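Local structure of enterobactin synthetase component F-related protein (Vibrio cholerae serotype O1, 4OXI) at residues F389-N398 and Y413-Q423. The protein probably activates glycine with ATP as an adenylation enzyme, binding glycyl-adenosine-5'-phosphate, in a pathway that modifies lipopolysaccharide and confers antimicrobial peptide resistance. Numbering follows the deposited sequence.
Sequences FEEECLAIIN and YRGELLLSGKQ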
ATOM      1  N   PHE A 389       1.867 -17.284   6.376  1.00 30.90           N
ATOM      2  CA  PHE A 389       3.180 -17.682   5.899  1.00 35.92           C
ATOM      3  C   PHE A 389       3.949 -18.411   6.997  1.00 33.40           C
ATOM      4  O   PHE A 389       4.654 -19.365   6.727  1.00 36.21           O
ATOM      5  CB  PHE A 389       3.973 -16.458   5.459  1.00 30.97           C
ATOM      6  CG  PHE A 389       3.373 -15.739   4.287  1.00 30.65           C
ATOM      7  CD1 PHE A 389       3.256 -16.368   3.065  1.00 28.28           C
ATOM      8  CD2 PHE A 389       2.947 -14.423   4.403  1.00 35.53           C
ATOM      9  CE1 PHE A 389       2.707 -15.709   1.972  1.00 32.33           C
ATOM     10  CE2 PHE A 389       2.398 -13.757   3.310  1.00 34.18           C
ATOM     11  CZ  PHE A 389       2.278 -14.404   2.097  1.00 29.61           C
ATOM     12  N   GLU A 390       3.805 -17.944   8.231  1.00 40.79           N
ATOM     13  CA  GLU A 390       4.519 -18.510   9.370  1.00 43.81           C
ATOM     14  C   GLU A 390       3.537 -19.014  10.410  1.00 42.86           C
ATOM     15  O   GLU A 390       2.582 -18.315  10.751  1.00 43.17           O
ATOM     16  CB  GLU A 390       5.390 -17.438  10.016  1.00 40.70           C
ATOM     17  CG  GLU A 390       6.404 -16.832   9.074  1.00 44.77           C
ATOM     18  CD  GLU A 390       7.329 -15.871   9.781  1.00 50.92           C
ATOM     19  OE1 GLU A 390       6.832 -14.859  10.343  1.00 47.39           O
ATOM     20  OE2 GLU A 390       8.553 -16.139   9.780  1.00 55.29           O
ATOM     21  N   GLU A 391       3.770 -20.212  10.939  1.00 50.04           N
ATOM     22  CA  GLU A 391       2.878 -20.724  11.976  1.00 45.72           C
ATOM     23  C   GLU A 391       3.091 -19.907  13.243  1.00 41.17           C
ATOM     24  O   GLU A 391       4.093 -19.198  13.358  1.00 41.14           O
ATOM     25  CB  GLU A 391       3.070 -22.233  12.201  1.00 51.77           C
ATOM     26  CG  GLU A 391       2.580 -23.137  11.032  1.00 52.60           C
ATOM     27  CD  GLU A 391       1.053 -23.418  11.020  1.00 67.53           C
ATOM     28  OE1 GLU A 391       0.650 -24.494  10.510  1.00 69.57           O
ATOM     29  OE2 GLU A 391       0.247 -22.577  11.494  1.00 62.71           O
ATOM     30  N   GLU A 392       2.117 -19.969  14.154  1.00 46.03           N
ATOM     31  CA  GLU A 392       2.112 -19.212  15.415  1.00 40.97           C
ATOM     32  C   GLU A 392       1.860 -17.713  15.279  1.00 41.68           C
ATOM     33  O   GLU A 392       2.088 -16.962  16.229  1.00 45.09           O
ATOM     34  CB  GLU A 392       3.385 -19.462  16.232  1.00 48.00           C
ATOM     35  CG  GLU A 392       3.677 -20.935  16.455  1.00 57.33           C
ATOM     36  CD  GLU A 392       4.744 -21.179  17.501  1.00 66.71           C
ATOM     37  OE1 GLU A 392       5.687 -20.355  17.613  1.00 65.96           O
ATOM     38  OE2 GLU A 392       4.630 -22.202  18.213  1.00 69.03           O
ATOM     39  N   CYS A 393       1.359 -17.284  14.123  1.00 39.06           N
ATOM     40  CA  CYS A 393       1.118 -15.862  13.863  1.00 35.57           C
ATOM     41  C   CYS A 393      -0.327 -15.417  14.027  1.00 32.76           C
ATOM     42  O   CYS A 393      -0.598 -14.219  14.138  1.00 34.45           O
ATOM     43  CB  CYS A 393       1.566 -15.496  12.438  1.00 34.66           C
ATOM     44  SG  CYS A 393       3.340 -15.335  12.315  1.00 56.38           S
ATOM     45  N   LEU A 394      -1.256 -16.365  14.001  1.00 28.91           N
ATOM     46  CA  LEU A 394      -2.665 -16.019  13.957  1.00 25.56           C
ATOM     47  C   LEU A 394      -3.397 -16.547  15.182  1.00 31.48           C
ATOM     48  O   LEU A 394      -3.113 -17.645  15.661  1.00 27.70           O
ATOM     49  CB  LEU A 394      -3.310 -16.614  12.713  1.00 25.85           C
ATOM     50  CG  LEU A 394      -2.720 -16.227  11.358  1.00 31.24           C
ATOM     51  CD1 LEU A 394      -3.536 -16.854  10.253  1.00 30.21           C
ATOM     52  CD2 LEU A 394      -2.706 -14.719  11.200  1.00 27.55           C
ATOM     53  N   ALA A 395      -4.342 -15.756  15.680  1.00 28.96           N
ATOM     54  CA  ALA A 395      -5.298 -16.233  16.664  1.00 28.27           C
ATOM     55  C   ALA A 395      -6.665 -15.639  16.366  1.00 29.12           C
ATOM     56  O   ALA A 395      -6.776 -14.640  15.644  1.00 30.16           O
ATOM     57  CB  ALA A 395      -4.853 -15.889  18.075  1.00 30.11           C
ATOM     58  N   ILE A 396      -7.700 -16.265  16.914  1.00 30.65           N
ATOM     59  CA  ILE A 396      -9.074 -15.831  16.721  1.00 29.38           C
ATOM     60  C   ILE A 396      -9.679 -15.634  18.100  1.00 32.32           C
ATOM     61  O   ILE A 396      -9.511 -16.475  18.975  1.00 36.46           O
ATOM     62  CB  ILE A 396      -9.872 -16.893  15.969  1.00 30.30           C
ATOM     63  CG1 ILE A 396      -9.238 -17.169  14.605  1.00 29.25           C
ATOM     64  CG2 ILE A 396     -11.324 -16.476  15.801  1.00 29.23           C
ATOM     65  CD1 ILE A 396      -9.887 -18.329  13.858  1.00 31.71           C
ATOM     66  N   ILE A 397     -10.349 -14.512  18.319  1.00 33.59           N
ATOM     67  CA  ILE A 397     -11.025 -14.299  19.594  1.00 33.92           C
ATOM     68  C   ILE A 397     -12.526 -14.231  19.355  1.00 38.21           C
ATOM     69  O   ILE A 397     -12.992 -13.430  18.541  1.00 37.43           O
ATOM     70  CB  ILE A 397     -10.481 -13.062  20.339  1.00 38.92           C
ATOM     71  CG1 ILE A 397     -11.273 -12.807  21.615  1.00 48.08           C
ATOM     72  CG2 ILE A 397     -10.517 -11.821  19.468  1.00 38.05           C
ATOM     73  CD1 ILE A 397     -10.736 -11.629  22.411  1.00 53.85           C
ATOM     74  N   ASN A 398     -13.282 -15.114  20.010  1.00 41.04           N
ATOM     75  CA  ASN A 398     -14.729 -15.170  19.779  1.00 43.52           C
ATOM     76  C   ASN A 398     -15.507 -14.184  20.630  1.00 44.41           C
ATOM     77  O   ASN A 398     -14.925 -13.444  21.422  1.00 40.00           O
ATOM     78  CB  ASN A 398     -15.293 -16.593  19.937  1.00 49.50           C
ATOM     79  CG  ASN A 398     -15.204 -17.122  21.368  1.00 49.61           C
ATOM     80  OD1 ASN A 398     -14.855 -16.398  22.304  1.00 51.28           O
ATOM     81  ND2 ASN A 398     -15.525 -18.402  21.539  1.00 50.75           N
ATOM     82  N   TYR A 413     -14.692 -22.573  14.056  1.00 33.04           N
ATOM     83  CA  TYR A 413     -14.413 -21.509  15.023  1.00 33.49           C
ATOM     84  C   TYR A 413     -14.478 -20.129  14.361  1.00 36.76           C
ATOM     85  O   TYR A 413     -14.006 -19.945  13.237  1.00 35.62           O
ATOM     86  CB  TYR A 413     -13.050 -21.714  15.669  1.00 30.63           C
ATOM     87  CG  TYR A 413     -12.915 -21.035  17.006  1.00 38.79           C
ATOM     88  CD1 TYR A 413     -13.497 -21.580  18.144  1.00 37.78           C
ATOM     89  CD2 TYR A 413     -12.206 -19.850  17.136  1.00 36.89           C
ATOM     90  CE1 TYR A 413     -13.379 -20.964  19.373  1.00 33.76           C
ATOM     91  CE2 TYR A 413     -12.079 -19.226  18.363  1.00 39.01           C
ATOM     92  CZ  TYR A 413     -12.670 -19.787  19.478  1.00 40.71           C
ATOM     93  OH  TYR A 413     -12.542 -19.167  20.699  1.00 43.66           O
ATOM     94  N   ARG A 414     -15.053 -19.165  15.072  1.00 34.15           N
ATOM     95  CA  ARG A 414     -15.461 -17.906  14.467  1.00 36.06           C
ATOM     96  C   ARG A 414     -15.120 -16.753  15.403  1.00 36.25           C
ATOM     97  O   ARG A 414     -15.219 -16.890  16.622  1.00 33.41           O
ATOM     98  CB  ARG A 414     -16.973 -17.946  14.203  1.00 37.87           C
ATOM     99  CG  ARG A 414     -17.526 -16.805  13.360  1.00 44.02           C
ATOM    100  CD  ARG A 414     -19.060 -16.865  13.263  1.00 48.96           C
ATOM    101  NE  ARG A 414     -19.575 -15.887  12.304  1.00 53.11           N
ATOM    102  CZ  ARG A 414     -19.779 -14.600  12.579  1.00 55.97           C
ATOM    103  NH1 ARG A 414     -19.517 -14.127  13.795  1.00 53.06           N
ATOM    104  NH2 ARG A 414     -20.240 -13.779  11.638  1.00 53.29           N
ATOM    105  N   GLY A 415     -14.704 -15.623  14.834  1.00 33.60           N
ATOM    106  CA  GLY A 415     -14.413 -14.438  15.625  1.00 31.00           C
ATOM    107  C   GLY A 415     -13.447 -13.476  14.948  1.00 30.98           C
ATOM    108  O   GLY A 415     -13.209 -13.552  13.736  1.00 31.39           O
ATOM    109  N   GLU A 416     -12.893 -12.558  15.733  1.00 27.33           N
ATOM    110  CA  GLU A 416     -11.987 -11.562  15.196  1.00 32.10           C
ATOM    111  C   GLU A 416     -10.577 -12.121  15.065  1.00 30.10           C
ATOM    112  O   GLU A 416     -10.074 -12.767  15.979  1.00 29.67           O
ATOM    113  CB  GLU A 416     -11.976 -10.311  16.075  1.00 28.18           C
ATOM    114  CG  GLU A 416     -10.871  -9.340  15.698  1.00 30.44           C
ATOM    115  CD  GLU A 416     -10.978  -8.018  16.411  1.00 34.08           C
ATOM    116  OE1 GLU A 416     -11.843  -7.892  17.302  1.00 39.05           O
ATOM    117  OE2 GLU A 416     -10.202  -7.097  16.069  1.00 34.13           O
ATOM    118  N   LEU A 417      -9.948 -11.862  13.926  1.00 28.05           N
ATOM    119  CA  LEU A 417      -8.590 -12.326  13.656  1.00 23.97           C
ATOM    120  C   LEU A 417      -7.564 -11.449  14.359  1.00 25.18           C
ATOM    121  O   LEU A 417      -7.643 -10.220  14.285  1.00 23.97           O
ATOM    122  CB  LEU A 417      -8.330 -12.307  12.148  1.00 25.99           C
ATOM    123  CG  LEU A 417      -7.045 -12.952  11.642  1.00 28.65           C
ATOM    124  CD1 LEU A 417      -7.030 -14.403  12.036  1.00 21.91           C
ATOM    125  CD2 LEU A 417      -6.933 -12.816  10.119  1.00 25.20           C
ATOM    126  N   LEU A 418      -6.603 -12.081  15.035  1.00 25.14           N
ATOM    127  CA  LEU A 418      -5.532 -11.365  15.707  1.00 24.02           C
ATOM    128  C   LEU A 418      -4.223 -11.706  15.013  1.00 27.13           C
ATOM    129  O   LEU A 418      -4.012 -12.848  14.608  1.00 26.25           O
ATOM    130  CB  LEU A 418      -5.438 -11.778  17.176  1.00 30.00           C
ATOM    131  CG  LEU A 418      -6.667 -11.585  18.059  1.00 31.26           C
ATOM    132  CD1 LEU A 418      -6.361 -12.001  19.485  1.00 30.15           C
ATOM    133  CD2 LEU A 418      -7.110 -10.145  18.022  1.00 25.89           C
ATOM    134  N   LEU A 419      -3.343 -10.717  14.876  1.00 24.60           N
ATOM    135  CA  LEU A 419      -2.093 -10.920  14.157  1.00 24.09           C
ATOM    136  C   LEU A 419      -0.908 -10.712  15.092  1.00 25.09           C
ATOM    137  O   LEU A 419      -0.963  -9.889  16.016  1.00 27.88           O
ATOM    138  CB  LEU A 419      -2.005  -9.948  12.972  1.00 22.90           C
ATOM    139  CG  LEU A 419      -3.241  -9.928  12.072  1.00 27.66           C
ATOM    140  CD1 LEU A 419      -3.124  -8.820  11.053  1.00 27.63           C
ATOM    141  CD2 LEU A 419      -3.419 -11.268  11.373  1.00 22.43           C
ATOM    142  N   SER A 420       0.167 -11.448  14.852  1.00 25.45           N
ATOM    143  CA  SER A 420       1.401 -11.236  15.591  1.00 30.84           C
ATOM    144  C   SER A 420       2.571 -11.704  14.745  1.00 30.01           C
ATOM    145  O   SER A 420       2.381 -12.220  13.645  1.00 27.08           O
ATOM    146  CB  SER A 420       1.381 -12.026  16.895  1.00 31.88           C
ATOM    147  OG  SER A 420       1.332 -13.414  16.612  1.00 32.04           O
ATOM    148  N   GLY A 421       3.787 -11.530  15.249  1.00 31.21           N
ATOM    149  CA  GLY A 421       4.934 -12.067  14.545  1.00 27.68           C
ATOM    150  C   GLY A 421       5.849 -10.980  14.029  1.00 28.91           C
ATOM    151  O   GLY A 421       5.694  -9.796  14.368  1.00 23.71           O
ATOM    152  N   LYS A 422       6.798 -11.391  13.192  1.00 28.70           N
ATOM    153  CA  LYS A 422       7.844 -10.503  12.695  1.00 28.38           C
ATOM    154  C   LYS A 422       7.366  -9.417  11.724  1.00 26.90           C
ATOM    155  O   LYS A 422       8.065  -8.423  11.536  1.00 28.25           O
ATOM    156  CB  LYS A 422       8.978 -11.323  12.060  1.00 34.10           C
ATOM    157  CG  LYS A 422       9.980 -11.891  13.073  1.00 41.02           C
ATOM    158  CD  LYS A 422      10.807 -13.031  12.478  1.00 47.57           C
ATOM    159  CE  LYS A 422       9.949 -14.275  12.283  1.00 51.43           C
ATOM    160  NZ  LYS A 422      10.492 -15.209  11.247  1.00 56.52           N
ATOM    161  N   GLN A 423       6.183  -9.579  11.132  1.00 25.71           N
ATOM    162  CA  GLN A 423       5.656  -8.553  10.217  1.00 27.30           C
ATOM    163  C   GLN A 423       4.826  -7.479  10.915  1.00 24.92           C
ATOM    164  O   GLN A 423       4.473  -6.474  10.309  1.00 25.27           O
ATOM    165  CB  GLN A 423       4.819  -9.192   9.100  1.00 24.58           C
ATOM    166  CG  GLN A 423       5.652  -9.934   8.075  1.00 23.52           C
ATOM    167  CD  GLN A 423       4.803 -10.696   7.113  1.00 27.85           C
ATOM    168  OE1 GLN A 423       5.114 -11.830   6.773  1.00 33.82           O
ATOM    169  NE2 GLN A 423       3.717 -10.080   6.653  1.00 25.86           N
TER
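Strands 394-397 and 416-419 pair antiparallel in the antiparallel sheet of this adenylation domain; Ala395 with Leu418 and Ile397 with Glu416 are the hydrogen-bonded pairs between these two strands, Leu394 with Leu419 and Ile396 with Leu417 the non-hydrogen-bonded ones. The bond from Leu418 N to Ala395 O is short at 2.6 Å, and its partner from Ala395 N to Leu418 O is 3.1 Å long and nearly straight (166°). Leu394, Ile396, Leu417 and Leu419 share one face. There the CD2 methyls of Leu394 and Leu419 meet at 3.5 Å, the two side chains lying side by side, while Leu461 of strand 460-466 covers Leu394, Ile396 and Leu417: branched aliphatic groups suit this buried layer. The small Ala395 sits beside Leu418 on the other face, where Trp447 packs on both.

In this member of the AMP-binding enzyme family the Leu419 side chain lies about 7 Å from the bound glycyl-adenosine-5'-phosphate. Just beyond Leu419, Cys393 O accepts two hydrogen bonds, from Ser420 N in the carbonyl plane and from Ser420 OG, 3.2 Å away and above that plane. Ser420 OG sits between backbone N and carbonyl carbon (chi1 64°), near enough to its own N to share the acceptor; it is also hydrogen-bonded to Arg445 NH2.

At the Asn398 end Gly415, at a corner of the chain, has backbone angles suited to glycine and brings its CA against Ile397 O in a CA-H...O contact. Ile396 CG2 approaches the edge of the Tyr413 ring, 3.7 Å from CD2, and the Tyr413 hydroxyl is hydrogen-bonded to Glu402 OE1. Beyond Ser420, the long, flexible Lys422 bends at chi3 (-71°), and its NZ reaches the syn lone pair of Glu390 OE2 in a 2.6 Å salt bridge.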